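Local coordinates for putative mandelate racemase (Bordetella bronchiseptica, PDB 3OZY), which is of unknown function but belongs to the magnesium-dependent enolase superfamily and probably acts on a carboxylate substrate such as a sugar diacid, at residues Ser25-Lys30 / Asp201-Leu206; Ser144-Asp149 / Ala170-Gly175; Leu150-Ala155 / Asp181-Arg186; Arg249-Glu254 / Val273-Ala278; Pro303-Asp308 / Met327-Ile332. One frame throughout, in Å; residues are numbered along the deposited sequence. Where two conformers were deposited one is given.

Contact 1: Ser25-Lys30 / Asp201-Leu206; sequences SGAGLK and DANQSL. With MG (magnesium ion), chain C; ACY (acetic acid), chain I.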
# COMPACT_ATOMS: atom_id res chain seq x y z
N SER A 25 2.61 14.94 16.63
CA SER A 25 1.30 15.06 16.00
C SER A 25 0.69 13.67 15.99
O SER A 25 1.26 12.72 16.55
CB SER A 25 1.45 15.54 14.56
OG SER A 25 2.10 14.56 13.77
N GLY A 26 -0.44 13.52 15.32
CA GLY A 26 -1.04 12.20 15.20
C GLY A 26 -0.13 11.18 14.54
O GLY A 26 -0.34 9.97 14.70
N ALA A 27 0.87 11.65 13.79
CA ALA A 27 1.81 10.75 13.14
C ALA A 27 2.86 10.18 14.09
O ALA A 27 3.58 9.25 13.73
CB ALA A 27 2.50 11.44 11.98
N GLY A 28 2.97 10.76 15.29
CA GLY A 28 3.94 10.31 16.29
C GLY A 28 4.91 11.40 16.72
O GLY A 28 4.92 12.51 16.18
N LEU A 29 5.75 11.07 17.69
CA LEU A 29 6.77 11.98 18.21
C LEU A 29 8.05 11.86 17.37
O LEU A 29 8.61 10.77 17.25
CB LEU A 29 7.08 11.62 19.66
CG LEU A 29 8.22 12.38 20.34
CD1 LEU A 29 7.80 13.82 20.56
CD2 LEU A 29 8.59 11.71 21.68
N LYS A 30 8.51 12.96 16.77
CA LYS A 30 9.70 12.90 15.93
C LYS A 30 10.95 12.63 16.77
O LYS A 30 11.09 13.15 17.87
CB LYS A 30 9.87 14.18 15.13
CG LYS A 30 8.64 14.51 14.29
CD LYS A 30 8.96 15.57 13.25
CE LYS A 30 7.68 16.03 12.55
NZ LYS A 30 6.98 14.86 11.92
N ASP A 201 -4.50 20.53 10.74
CA ASP A 201 -4.14 19.19 10.29
C ASP A 201 -4.29 18.22 11.46
O ASP A 201 -3.58 18.35 12.47
CB ASP A 201 -2.70 19.22 9.78
CG ASP A 201 -2.21 17.88 9.26
OD1 ASP A 201 -2.89 16.85 9.44
OD2 ASP A 201 -1.09 17.88 8.69
N ALA A 202 -5.23 17.27 11.34
CA ALA A 202 -5.53 16.33 12.41
C ALA A 202 -4.79 15.00 12.29
O ALA A 202 -4.94 14.15 13.15
CB ALA A 202 -7.04 16.09 12.50
N ASN A 203 -4.01 14.80 11.23
CA ASN A 203 -3.28 13.54 11.07
C ASN A 203 -4.16 12.30 11.28
O ASN A 203 -3.73 11.32 11.91
CB ASN A 203 -2.06 13.49 11.99
CG ASN A 203 -0.93 14.36 11.50
OD1 ASN A 203 -0.80 15.52 11.91
ND2 ASN A 203 -0.09 13.81 10.63
N GLN A 204 -5.38 12.34 10.74
CA GLN A 204 -6.30 11.19 10.79
C GLN A 204 -6.78 10.84 12.19
O GLN A 204 -7.22 9.71 12.42
CB GLN A 204 -5.68 9.94 10.16
CG GLN A 204 -5.02 10.12 8.80
CD GLN A 204 -4.53 8.78 8.24
OE1 GLN A 204 -5.31 7.84 8.06
NE2 GLN A 204 -3.23 8.70 7.96
N SER A 205 -6.72 11.80 13.11
CA SER A 205 -6.93 11.51 14.53
C SER A 205 -8.37 11.53 15.01
O SER A 205 -8.64 11.12 16.14
CB SER A 205 -6.16 12.50 15.40
OG SER A 205 -4.77 12.34 15.22
N LEU A 206 -9.28 12.04 14.20
CA LEU A 206 -10.66 12.22 14.66
C LEU A 206 -11.61 11.25 14.00
O LEU A 206 -11.38 10.80 12.87
CB LEU A 206 -11.13 13.64 14.34
CG LEU A 206 -10.28 14.75 14.95
CD1 LEU A 206 -10.69 16.10 14.35
CD2 LEU A 206 -10.42 14.77 16.47
MG MG C . -0.27 16.53 6.99
C ACY I . 3.80 15.10 10.83
O ACY I . 2.65 15.28 11.27
OXT ACY I . 4.73 15.93 10.95
CH3 ACY I . 4.12 13.81 10.13
O HOH W 1 -2.03 15.88 14.41
O HOH W 2 -1.69 15.09 7.91
O HOH W 3 1.19 15.31 8.41
O HOH W 4 1.64 17.87 6.59

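Contact 2: Ser144-Asp149 / Ala170-Gly175; sequences SSIYWD and AKLKVG. With ACY (acetic acid), chain I; ACY (acetic acid), chain H.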
# COMPACT_ATOMS: atom_id res chain seq x y z
N SER A 144 4.98 25.13 8.20
CA SER A 144 4.49 23.82 8.59
C SER A 144 5.40 23.25 9.69
O SER A 144 6.56 22.97 9.41
CB SER A 144 4.52 22.90 7.36
OG SER A 144 4.00 21.62 7.66
N SER A 145 4.93 23.08 10.94
CA SER A 145 3.62 23.48 11.47
C SER A 145 3.84 23.83 12.94
O SER A 145 4.93 23.61 13.48
CB SER A 145 2.63 22.32 11.44
OG SER A 145 2.25 21.97 10.11
N ILE A 146 2.80 24.36 13.57
CA ILE A 146 2.71 24.53 15.02
C ILE A 146 2.14 23.22 15.54
O ILE A 146 1.06 22.79 15.12
CB ILE A 146 1.79 25.71 15.35
CG1 ILE A 146 2.38 27.00 14.76
CG2 ILE A 146 1.59 25.83 16.86
CD1 ILE A 146 1.43 28.18 14.75
N TYR A 147 2.88 22.54 16.41
CA TYR A 147 2.54 21.17 16.82
C TYR A 147 1.74 21.11 18.13
O TYR A 147 1.32 22.14 18.66
CB TYR A 147 3.81 20.29 16.85
CG TYR A 147 4.18 19.76 15.48
CD1 TYR A 147 4.72 20.59 14.51
CD2 TYR A 147 3.97 18.42 15.14
CE1 TYR A 147 5.05 20.12 13.23
CE2 TYR A 147 4.30 17.94 13.87
CZ TYR A 147 4.84 18.79 12.93
OH TYR A 147 5.16 18.32 11.67
N TRP A 148 1.51 19.89 18.61
CA TRP A 148 0.82 19.68 19.88
C TRP A 148 1.64 20.22 21.05
O TRP A 148 2.74 20.73 20.86
CB TRP A 148 0.59 18.18 20.09
CG TRP A 148 -0.41 17.54 19.16
CD1 TRP A 148 -1.20 18.15 18.22
CD2 TRP A 148 -0.73 16.15 19.12
NE1 TRP A 148 -1.98 17.20 17.58
CE2 TRP A 148 -1.71 15.97 18.12
CE3 TRP A 148 -0.27 15.04 19.82
CZ2 TRP A 148 -2.25 14.72 17.82
CZ3 TRP A 148 -0.80 13.80 19.53
CH2 TRP A 148 -1.78 13.65 18.54
N ASP A 149 1.10 20.09 22.26
CA ASP A 149 1.82 20.40 23.49
C ASP A 149 2.03 21.90 23.74
O ASP A 149 2.98 22.29 24.42
CB ASP A 149 3.17 19.66 23.54
CG ASP A 149 3.00 18.16 23.34
OD1 ASP A 149 2.34 17.51 24.17
OD2 ASP A 149 3.52 17.63 22.33
N ALA A 170 0.10 29.62 7.96
CA ALA A 170 0.75 28.61 8.78
C ALA A 170 -0.27 27.55 9.16
O ALA A 170 -1.48 27.77 9.06
CB ALA A 170 1.34 29.24 10.04
N LYS A 171 0.23 26.40 9.59
CA LYS A 171 -0.61 25.25 9.91
C LYS A 171 -0.46 24.82 11.37
O LYS A 171 0.63 24.85 11.93
CB LYS A 171 -0.25 24.09 8.97
CG LYS A 171 -1.19 22.87 9.05
CD LYS A 171 -1.12 22.01 7.79
CE LYS A 171 0.06 21.06 7.80
NZ LYS A 171 0.14 20.32 6.51
N LEU A 172 -1.59 24.43 11.96
CA LEU A 172 -1.66 23.93 13.33
C LEU A 172 -2.03 22.45 13.36
O LEU A 172 -3.00 22.03 12.70
CB LEU A 172 -2.74 24.70 14.10
CG LEU A 172 -3.02 24.20 15.53
CD1 LEU A 172 -1.84 24.54 16.45
CD2 LEU A 172 -4.32 24.81 16.07
N LYS A 173 -1.27 21.66 14.10
CA LYS A 173 -1.63 20.26 14.33
C LYS A 173 -2.67 20.15 15.44
O LYS A 173 -2.55 20.80 16.49
CB LYS A 173 -0.39 19.47 14.73
CG LYS A 173 0.71 19.47 13.69
CD LYS A 173 0.27 18.66 12.46
CE LYS A 173 1.43 18.43 11.52
NZ LYS A 173 1.09 17.42 10.48
N VAL A 174 -3.68 19.31 15.21
CA VAL A 174 -4.77 19.12 16.16
C VAL A 174 -5.11 17.63 16.25
O VAL A 174 -4.52 16.79 15.56
CB VAL A 174 -6.03 19.89 15.71
CG1 VAL A 174 -5.73 21.39 15.57
CG2 VAL A 174 -6.58 19.31 14.40
N GLY A 175 -6.04 17.30 17.13
CA GLY A 175 -6.63 15.98 17.10
C GLY A 175 -6.64 15.20 18.40
O GLY A 175 -7.45 14.28 18.55
C ACY I . 3.80 15.10 10.83
O ACY I . 2.65 15.28 11.27
OXT ACY I . 4.73 15.93 10.95
CH3 ACY I . 4.12 13.81 10.13
C ACY H . -2.55 19.17 22.50
O ACY H . -3.11 18.08 22.25
OXT ACY H . -1.51 19.25 23.19
CH3 ACY H . -3.16 20.44 21.98

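Contact 3: Leu150-Ala155 / Asp181-Arg186; sequences LTPDQA and DAANLR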
# COMPACT_ATOMS: atom_id res chain seq x y z
N LEU A 150 1.14 22.73 23.22
CA LEU A 150 1.19 24.17 23.46
C LEU A 150 -0.07 24.66 24.15
O LEU A 150 -1.15 24.10 23.96
CB LEU A 150 1.35 24.93 22.15
CG LEU A 150 2.58 24.60 21.31
CD1 LEU A 150 2.59 25.46 20.07
CD2 LEU A 150 3.86 24.81 22.10
N THR A 151 0.06 25.73 24.93
CA THR A 151 -1.10 26.46 25.43
C THR A 151 -1.60 27.41 24.35
O THR A 151 -0.91 27.65 23.37
CB THR A 151 -0.71 27.33 26.63
OG1 THR A 151 0.22 28.32 26.19
CG2 THR A 151 -0.09 26.48 27.73
N PRO A 152 -2.79 28.00 24.54
CA PRO A 152 -3.27 28.92 23.49
C PRO A 152 -2.35 30.13 23.27
O PRO A 152 -2.09 30.51 22.13
CB PRO A 152 -4.66 29.34 24.00
CG PRO A 152 -5.11 28.15 24.83
CD PRO A 152 -3.85 27.66 25.51
N ASP A 153 -1.86 30.74 24.35
CA ASP A 153 -0.97 31.88 24.19
C ASP A 153 0.31 31.48 23.47
O ASP A 153 0.84 32.26 22.68
CB ASP A 153 -0.61 32.51 25.54
CG ASP A 153 -1.76 33.28 26.15
OD1 ASP A 153 -2.69 33.67 25.41
OD2 ASP A 153 -1.72 33.51 27.38
N GLN A 154 0.81 30.28 23.76
CA GLN A 154 2.02 29.79 23.11
C GLN A 154 1.79 29.52 21.62
O GLN A 154 2.65 29.81 20.80
CB GLN A 154 2.53 28.53 23.81
CG GLN A 154 3.02 28.81 25.22
CD GLN A 154 3.14 27.55 26.04
OE1 GLN A 154 2.94 26.44 25.54
NE2 GLN A 154 3.46 27.71 27.33
N ALA A 155 0.64 28.95 21.28
CA ALA A 155 0.30 28.71 19.88
C ALA A 155 0.22 30.04 19.14
O ALA A 155 0.72 30.19 18.02
CB ALA A 155 -1.01 27.93 19.76
N ASP A 181 -7.40 22.34 21.16
CA ASP A 181 -7.19 22.73 19.77
C ASP A 181 -8.02 23.96 19.45
O ASP A 181 -7.53 24.91 18.82
CB ASP A 181 -7.60 21.60 18.82
CG ASP A 181 -6.75 20.35 18.98
OD1 ASP A 181 -5.54 20.46 19.31
OD2 ASP A 181 -7.28 19.24 18.75
N ALA A 182 -9.28 23.95 19.88
CA ALA A 182 -10.16 25.09 19.64
C ALA A 182 -9.65 26.35 20.32
O ALA A 182 -9.67 27.43 19.74
CB ALA A 182 -11.59 24.77 20.10
N ALA A 183 -9.20 26.20 21.56
CA ALA A 183 -8.70 27.36 22.29
C ALA A 183 -7.46 27.93 21.61
O ALA A 183 -7.29 29.14 21.51
CB ALA A 183 -8.42 27.00 23.74
N ASN A 184 -6.59 27.04 21.13
CA ASN A 184 -5.40 27.46 20.40
C ASN A 184 -5.76 28.25 19.15
O ASN A 184 -5.21 29.32 18.89
CB ASN A 184 -4.54 26.25 20.02
CG ASN A 184 -3.88 25.60 21.21
OD1 ASN A 184 -3.98 26.08 22.33
ND2 ASN A 184 -3.18 24.50 20.95
N LEU A 185 -6.69 27.72 18.37
CA LEU A 185 -7.12 28.38 17.14
C LEU A 185 -7.73 29.75 17.41
O LEU A 185 -7.46 30.71 16.70
CB LEU A 185 -8.13 27.53 16.39
CG LEU A 185 -7.57 26.37 15.58
CD1 LEU A 185 -8.72 25.50 15.12
CD2 LEU A 185 -6.76 26.88 14.40
N ARG A 186 -8.58 29.82 18.43
CA ARG A 186 -9.20 31.10 18.76
C ARG A 186 -8.14 32.13 19.14
O ARG A 186 -8.20 33.28 18.71
CB ARG A 186 -10.26 30.95 19.86
CG ARG A 186 -11.49 30.16 19.41
CD ARG A 186 -12.60 30.24 20.44
NE ARG A 186 -13.54 29.12 20.32
CZ ARG A 186 -13.50 28.04 21.10
NH1 ARG A 186 -12.57 27.93 22.03
NH2 ARG A 186 -14.39 27.07 20.93
O HOH W 5 -3.91 24.27 24.34

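Contact 4: Arg249-Glu254 / Val273-Ala278; sequences RIATGE and VLQADA. With MG (magnesium ion), chain C.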
# COMPACT_ATOMS: atom_id res chain seq x y z
N ARG A 249 -11.87 24.28 3.36
CA ARG A 249 -11.58 23.21 2.41
C ARG A 249 -11.26 21.90 3.13
O ARG A 249 -10.55 21.91 4.14
CB ARG A 249 -10.37 23.61 1.56
CG ARG A 249 -10.60 24.84 0.71
CD ARG A 249 -9.28 25.54 0.39
NE ARG A 249 -9.51 26.77 -0.37
CZ ARG A 249 -9.89 27.92 0.18
NH1 ARG A 249 -10.04 28.01 1.49
NH2 ARG A 249 -10.11 28.99 -0.59
N ILE A 250 -11.78 20.79 2.62
CA ILE A 250 -11.40 19.48 3.13
C ILE A 250 -10.19 18.99 2.32
O ILE A 250 -10.26 18.85 1.09
CB ILE A 250 -12.58 18.48 3.05
CG1 ILE A 250 -13.80 19.04 3.80
CG2 ILE A 250 -12.18 17.10 3.58
CD1 ILE A 250 -13.51 19.46 5.25
N ALA A 251 -9.07 18.77 3.01
CA ALA A 251 -7.80 18.44 2.37
C ALA A 251 -7.27 17.10 2.84
O ALA A 251 -7.34 16.79 4.03
CB ALA A 251 -6.78 19.54 2.69
N THR A 252 -6.73 16.32 1.92
CA THR A 252 -6.03 15.10 2.29
C THR A 252 -5.15 14.67 1.12
O THR A 252 -5.36 15.09 -0.02
CB THR A 252 -7.00 13.97 2.72
OG1 THR A 252 -6.23 12.88 3.25
CG2 THR A 252 -7.89 13.49 1.55
N GLY A 253 -4.13 13.88 1.41
CA GLY A 253 -3.37 13.28 0.33
C GLY A 253 -1.97 12.78 0.62
O GLY A 253 -1.45 12.01 -0.19
N GLU A 254 -1.36 13.18 1.72
CA GLU A 254 -0.01 12.69 1.98
C GLU A 254 0.04 11.18 2.15
O GLU A 254 1.08 10.56 1.92
CB GLU A 254 0.63 13.39 3.18
CG GLU A 254 0.15 12.89 4.51
CD GLU A 254 0.51 13.85 5.61
OE1 GLU A 254 1.17 13.43 6.57
OE2 GLU A 254 0.14 15.03 5.48
N VAL A 273 -9.13 19.79 -1.61
CA VAL A 273 -7.71 20.01 -1.86
C VAL A 273 -7.00 18.66 -1.88
O VAL A 273 -6.96 17.96 -0.86
CB VAL A 273 -7.08 20.92 -0.79
CG1 VAL A 273 -5.57 20.98 -0.96
CG2 VAL A 273 -7.70 22.32 -0.84
N LEU A 274 -6.47 18.30 -3.05
CA LEU A 274 -5.69 17.08 -3.20
C LEU A 274 -4.26 17.39 -2.80
O LEU A 274 -3.68 18.35 -3.30
CB LEU A 274 -5.73 16.60 -4.65
CG LEU A 274 -7.04 16.05 -5.21
CD1 LEU A 274 -8.11 17.14 -5.35
CD2 LEU A 274 -6.75 15.41 -6.56
N GLN A 275 -3.69 16.58 -1.91
CA GLN A 275 -2.36 16.89 -1.38
C GLN A 275 -1.29 15.88 -1.79
O GLN A 275 -0.26 15.75 -1.14
CB GLN A 275 -2.42 17.05 0.13
CG GLN A 275 -3.37 18.16 0.58
CD GLN A 275 -3.33 18.34 2.07
OE1 GLN A 275 -3.72 17.44 2.82
NE2 GLN A 275 -2.85 19.49 2.52
N ALA A 276 -1.53 15.20 -2.91
CA ALA A 276 -0.55 14.27 -3.46
C ALA A 276 0.84 14.91 -3.52
O ALA A 276 1.02 15.98 -4.10
CB ALA A 276 -0.97 13.83 -4.85
N ASP A 277 1.81 14.23 -2.92
CA ASP A 277 3.20 14.67 -2.83
C ASP A 277 3.97 13.98 -3.95
O ASP A 277 3.91 12.76 -4.08
CB ASP A 277 3.71 14.24 -1.44
CG ASP A 277 5.14 14.65 -1.13
OD1 ASP A 277 5.96 14.87 -2.04
OD2 ASP A 277 5.47 14.71 0.08
N ALA A 278 4.69 14.74 -4.76
CA ALA A 278 5.49 14.14 -5.83
C ALA A 278 6.43 13.04 -5.33
O ALA A 278 6.76 12.12 -6.08
CB ALA A 278 6.28 15.20 -6.58
MG MG C . -0.27 16.53 6.99
O HOH W 6 1.12 12.01 -1.22
O HOH W 7 -2.26 15.16 3.62
O HOH W 3 1.19 15.31 8.41
O HOH W 2 -1.69 15.09 7.91
O HOH W 4 1.64 17.87 6.59

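Contact 5: Pro303-Asp308 / Met327-Ile332; sequences PHTFND and MFEWDI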
# COMPACT_ATOMS: atom_id res chain seq x y z
N PRO A 303 0.34 20.29 -2.76
CA PRO A 303 0.99 19.07 -2.28
C PRO A 303 1.46 19.15 -0.83
O PRO A 303 1.85 20.21 -0.35
CB PRO A 303 2.22 18.94 -3.19
CG PRO A 303 2.50 20.34 -3.62
CD PRO A 303 1.12 20.93 -3.84
N HIS A 304 1.44 18.00 -0.17
CA HIS A 304 2.29 17.77 0.98
C HIS A 304 3.74 17.74 0.47
O HIS A 304 4.00 17.23 -0.62
CB HIS A 304 1.89 16.42 1.59
CG HIS A 304 2.84 15.90 2.62
ND1 HIS A 304 3.99 15.22 2.30
CD2 HIS A 304 2.79 15.94 3.97
CE1 HIS A 304 4.62 14.87 3.41
NE2 HIS A 304 3.91 15.29 4.44
N THR A 305 4.67 18.32 1.24
CA THR A 305 6.08 18.39 0.83
C THR A 305 7.06 18.00 1.94
O THR A 305 8.27 18.05 1.75
CB THR A 305 6.44 19.81 0.42
OG1 THR A 305 6.48 20.62 1.60
CG2 THR A 305 5.43 20.39 -0.56
N PHE A 306 6.53 17.60 3.09
CA PHE A 306 7.27 17.55 4.35
C PHE A 306 8.12 16.28 4.49
O PHE A 306 7.58 15.21 4.76
CB PHE A 306 6.24 17.64 5.47
CG PHE A 306 6.79 17.96 6.85
CD1 PHE A 306 6.73 19.26 7.35
CD2 PHE A 306 7.23 16.94 7.68
CE1 PHE A 306 7.15 19.54 8.64
CE2 PHE A 306 7.67 17.23 8.96
CZ PHE A 306 7.63 18.54 9.44
N ASN A 307 9.43 16.42 4.28
CA ASN A 307 10.43 15.43 4.72
C ASN A 307 11.85 15.98 4.61
O ASN A 307 12.62 15.88 5.56
CB ASN A 307 10.35 14.10 3.97
CG ASN A 307 11.14 13.01 4.68
OD1 ASN A 307 10.72 12.53 5.72
ND2 ASN A 307 12.31 12.67 4.14
N ASP A 308 12.20 16.53 3.46
CA ASP A 308 13.56 17.01 3.24
C ASP A 308 13.57 18.03 2.11
O ASP A 308 12.55 18.27 1.47
CB ASP A 308 14.50 15.83 2.95
CG ASP A 308 14.05 15.04 1.73
OD1 ASP A 308 14.14 15.59 0.62
OD2 ASP A 308 13.61 13.88 1.89
N MET A 327 -0.36 27.38 -1.97
CA MET A 327 -0.39 27.26 -0.52
C MET A 327 0.67 26.21 -0.20
O MET A 327 0.37 25.05 0.08
CB MET A 327 -1.78 26.85 -0.03
CG MET A 327 -1.94 26.84 1.50
SD MET A 327 -1.47 28.38 2.33
CE MET A 327 -2.84 29.43 1.87
N PHE A 328 1.92 26.64 -0.31
CA PHE A 328 3.05 25.72 -0.45
C PHE A 328 3.67 25.36 0.88
O PHE A 328 4.19 26.23 1.59
CB PHE A 328 4.12 26.31 -1.37
CG PHE A 328 5.23 25.35 -1.64
CD1 PHE A 328 5.03 24.29 -2.51
CD2 PHE A 328 6.45 25.46 -0.99
CE1 PHE A 328 6.03 23.37 -2.75
CE2 PHE A 328 7.46 24.54 -1.23
CZ PHE A 328 7.24 23.49 -2.11
N GLU A 329 3.64 24.07 1.22
CA GLU A 329 4.11 23.61 2.52
C GLU A 329 5.62 23.78 2.70
O GLU A 329 6.41 23.29 1.88
CB GLU A 329 3.72 22.15 2.74
CG GLU A 329 4.14 21.63 4.11
CD GLU A 329 3.54 20.28 4.46
OE1 GLU A 329 3.36 19.43 3.55
OE2 GLU A 329 3.27 20.04 5.65
N TRP A 330 6.02 24.46 3.77
CA TRP A 330 7.44 24.63 4.09
C TRP A 330 7.72 24.24 5.54
O TRP A 330 7.34 24.95 6.47
CB TRP A 330 7.92 26.06 3.82
CG TRP A 330 9.42 26.09 3.78
CD1 TRP A 330 10.27 26.03 4.85
CD2 TRP A 330 10.25 26.13 2.61
NE1 TRP A 330 11.57 26.03 4.41
CE2 TRP A 330 11.59 26.10 3.04
CE3 TRP A 330 9.99 26.21 1.24
CZ2 TRP A 330 12.67 26.14 2.16
CZ3 TRP A 330 11.06 26.25 0.36
CH2 TRP A 330 12.38 26.21 0.82
N ASP A 331 8.40 23.11 5.72
CA ASP A 331 8.80 22.58 7.02
C ASP A 331 9.67 23.58 7.77
O ASP A 331 10.79 23.88 7.33
CB ASP A 331 9.60 21.29 6.76
CG ASP A 331 10.08 20.56 8.01
OD1 ASP A 331 9.96 21.07 9.15
OD2 ASP A 331 10.60 19.44 7.83
N ILE A 332 9.18 24.08 8.91
CA ILE A 332 9.95 25.02 9.74
C ILE A 332 10.44 24.39 11.05
O ILE A 332 10.98 25.09 11.91
CB ILE A 332 9.19 26.35 10.02
CG1 ILE A 332 7.77 26.13 10.59
CG2 ILE A 332 9.13 27.18 8.75
CD1 ILE A 332 7.67 25.31 11.86
O HOH W 8 1.62 22.88 -1.17
O HOH W 9 8.28 20.85 3.87
O HOH W 10 10.54 18.99 4.96

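Contact 1: Ser25-Lys30 / Asp201-Leu206
This contact closes the probable active site of an enolase-superfamily enzyme, where a turn of the N-terminal capping domain meets a loop of the beta-alpha barrel next to a magnesium ion. The turn is type I, from Ser-25 to Gly-28. The barrel loop makes a type I' turn from Ala-202 to Ser-205. Gly-26 lies against the Asn-203 side chain, with Gly-26 CA 3.6 Å from Asn-203 CB. No direct hydrogen bond joins the two segments. One water instead links them, accepting from Gly-26 N and donating to Asn-203 OD1. That oxygen also accepts from Lys-173 NZ, so two donors fix the rotation of the amide. Asn-203 ND2 faces Ala-27 CB at 3.8 Å and gives a hydrogen bond to a magnesium-bound water.

An acetate, probably from the crystallisation liquor, sits where both segments converge. Ser-25 OG donates to acetate O at 2.7 Å, and Asn-203 ND2 makes a weak bond to the same oxygen. Lys-30 NZ grips acetate OXT at 2.7 Å; a bend at the end of the lysine chain (chi4 -57°) brings NZ there. Ser-25 OG also accepts from Ala-27 N in an ST turn.

Asp-201 is one of the three protein ligands of the magnesium ion, with Glu-227 and Glu-254. In an Asx turn, Asp-201 OD1 accepts from Asn-203 N at 2.9 Å and also takes a hydrogen bond from a metal-bound water, while Asp-201 OD2 binds the magnesium ion at 2.3 Å.

Contact 2: Ser144-Asp149 / Ala170-Gly175
Tyr-147 and Lys-173 lie side by side and point the same way. Lys-173 CG sits over one face of the tyrosine ring, 3.8 Å from its centroid, in a CH-pi contact. A bend at chi2 (-69°) carries the lysine chain on along the ring. Lys-173 NZ and Tyr-147 OH reach the two oxygens of one acetate: NZ meets O at 2.8 Å, and OH meets OXT at 2.5 Å.

The Trp-148 ring turns its edge to the other segment, with CD1 3.4 Å from Lys-173 O. Its NE1 makes a weak hydrogen bond to Val-174 O. On the opposite side of the sheet from Lys-171, Ile-146 CG2 packs on Leu-172 CD1.

The backbones are neighbouring parallel barrel strands of a beta-alpha-beta unit. Ile-146 N bonds to Lys-171 O, and Ile-146 O accepts from Lys-173 N, both at 2.8 Å. The Lys-171 chain runs past Ser-145 OG to salt bridges with Glu-227 and Glu-329.

Lys-173 NZ also bonds to Asp-201 and Asn-203. The two lysines appear to match the Lys-x-Lys motif of enolase-superfamily relatives. That Tyr-147 OH and Lys-173 NZ hold an acetate, probably from the crystallisation liquor, is consistent with a substrate carboxylate site.

Contact 3: Leu150-Ala155 / Asp181-Arg186
Asn-184 is the tight part of this contact. Its OD1 presses on the start of the facing helix, 3.1 Å from Pro-152 CA and 3.4 Å from Pro-152 CG. The proline ring and the amide side chain cross at about a right angle. Pro-152 N lies close to the same oxygen but has no hydrogen to give. A single water bridges the segments here, donating to Leu-150 O at 2.8 Å and to Asn-184 OD1 at 2.7 Å. On the inner side, Ala-155 CB meets Asn-184 CB at 3.9 Å. Next to the amide, Pro-152 CG touches Ala-183 CB at 3.7 Å.

These are the first turn of helix 152-164 and the first half of helix 178-192, neighbours in the outer helical layer of the beta-alpha barrel. Thr-151 is the N-cap of the first helix and forms a capping box with Gln-154. Gln-154 N donates to Thr-151 OG1 at 3.2 Å, and Thr-151 N donates to Gln-154 OE1 at 3.0 Å, from above the plane of that carbonyl.

The solvent side is looser. Thr-151 and Gln-154 are exposed, and no direct hydrogen bond crosses between the segments.

Contact 4: Arg249-Glu254 / Val273-Ala278
This is a parallel strand pairing inside the barrel wall, between strand 249-252 and strand 273-274, and it ends at the magnesium site. Ala-251 pairs with Val-273, their CB atoms 3.8 Å apart on one face of the sheet. Thr-252 and Leu-274 turn to the other face, where helix 258-267 packs. Three backbone hydrogen bonds join the segments: Val-273 N to Ile-250 O, Thr-252 N to Val-273 O, and Gln-275 N to Thr-252 O. The last, at 2.9 Å, comes in from above the carbonyl plane. Val-273 CG2 rests against the extended Arg-249 chain, 3.8 Å from its CD.

The two strands and helix 258-267 between them form one beta-alpha-beta unit of the enolase-type barrel. Gly-253 follows the first strand. Its backbone (phi 160°) lies close against Gln-275, with Gly-253 CA 4.1 Å from Gln-275 CA.

The Gln-275 chain runs back over Ala-251, with CD 3.7 Å from Ala-251 CB. Its NE2 donates to Glu-227, another metal ligand. Gln-275 OE1 is 2.8 Å from a water that accepts from Glu-254 N. A second water links Gly-253 O to Asp-277 N.

Glu-254 CG stands between the backbone N and the carbonyl carbon (chi1 77°), and the chain then extends toward the metal. Glu-254 OE2 binds the magnesium ion at 2.2 Å, while OE1 accepts from a metal-bound water at 2.6 Å.

Contact 5: Pro303-Asp308 / Met327-Ile332
The backbones of 303-306 and 328-331 run nearly in the same direction, 11° apart, but no backbone-to-backbone hydrogen bond joins them, and Pro-303 CA is 7.2 Å from Phe-328 CA. Side chains and waters make the links. Glu-329 extends across, its CG anti to the backbone N (chi1 -177°). Thr-305 N donates to Glu-329 OE1 at 2.9 Å, on the anti side and out of the carboxylate plane. In return Thr-305 OG1 donates to Glu-329 O at 2.7 Å, from above that carbonyl. The two side chains slide past each other in opposite directions.

This is where the barrel closes: the loop after strand 300-301 meets strand 328-331, which pairs onward with strand 139-146. One water joins Pro-303 O to Met-327 O, and another joins Thr-305 OG1 to Asp-331 N.

Glu-329 OE2 has further partners in Lys-171 and Ser-144. The His-304 ring stands steeply to the Glu-329 carboxylate, the planes 81° apart. His-304 ND1 bonds to Asp-277, consistent with the His-Asp dyad of mandelate racemase relatives. Asp-331 OD1 bonds to Thr-333, and OD2 forms a salt bridge with Arg-33 of the N-terminal domain. Thr-305 CG2 packs on Phe-328 CE1 at 3.7 Å.

In the fold
Contacts 2, 4 and 5 all reach the barrel sheet; strands 139-146 and 328-331, of contacts 2 and 5, are neighbours in it. Contact 3 lies in the outer helices, about 25 Å from contact 4 between centres. Contact 1 joins the N-terminal domain to the barrel and shares the magnesium ion with contact 4 and an acetate with contact 2. Along the chain, contacts 2 and 3 alternate and are nested inside the loop that contact 1 closes. Contacts 4 and 5 follow, their centres about 12 Å apart. Sites far apart in sequence thus converge on one pocket, with contact 3 outside it.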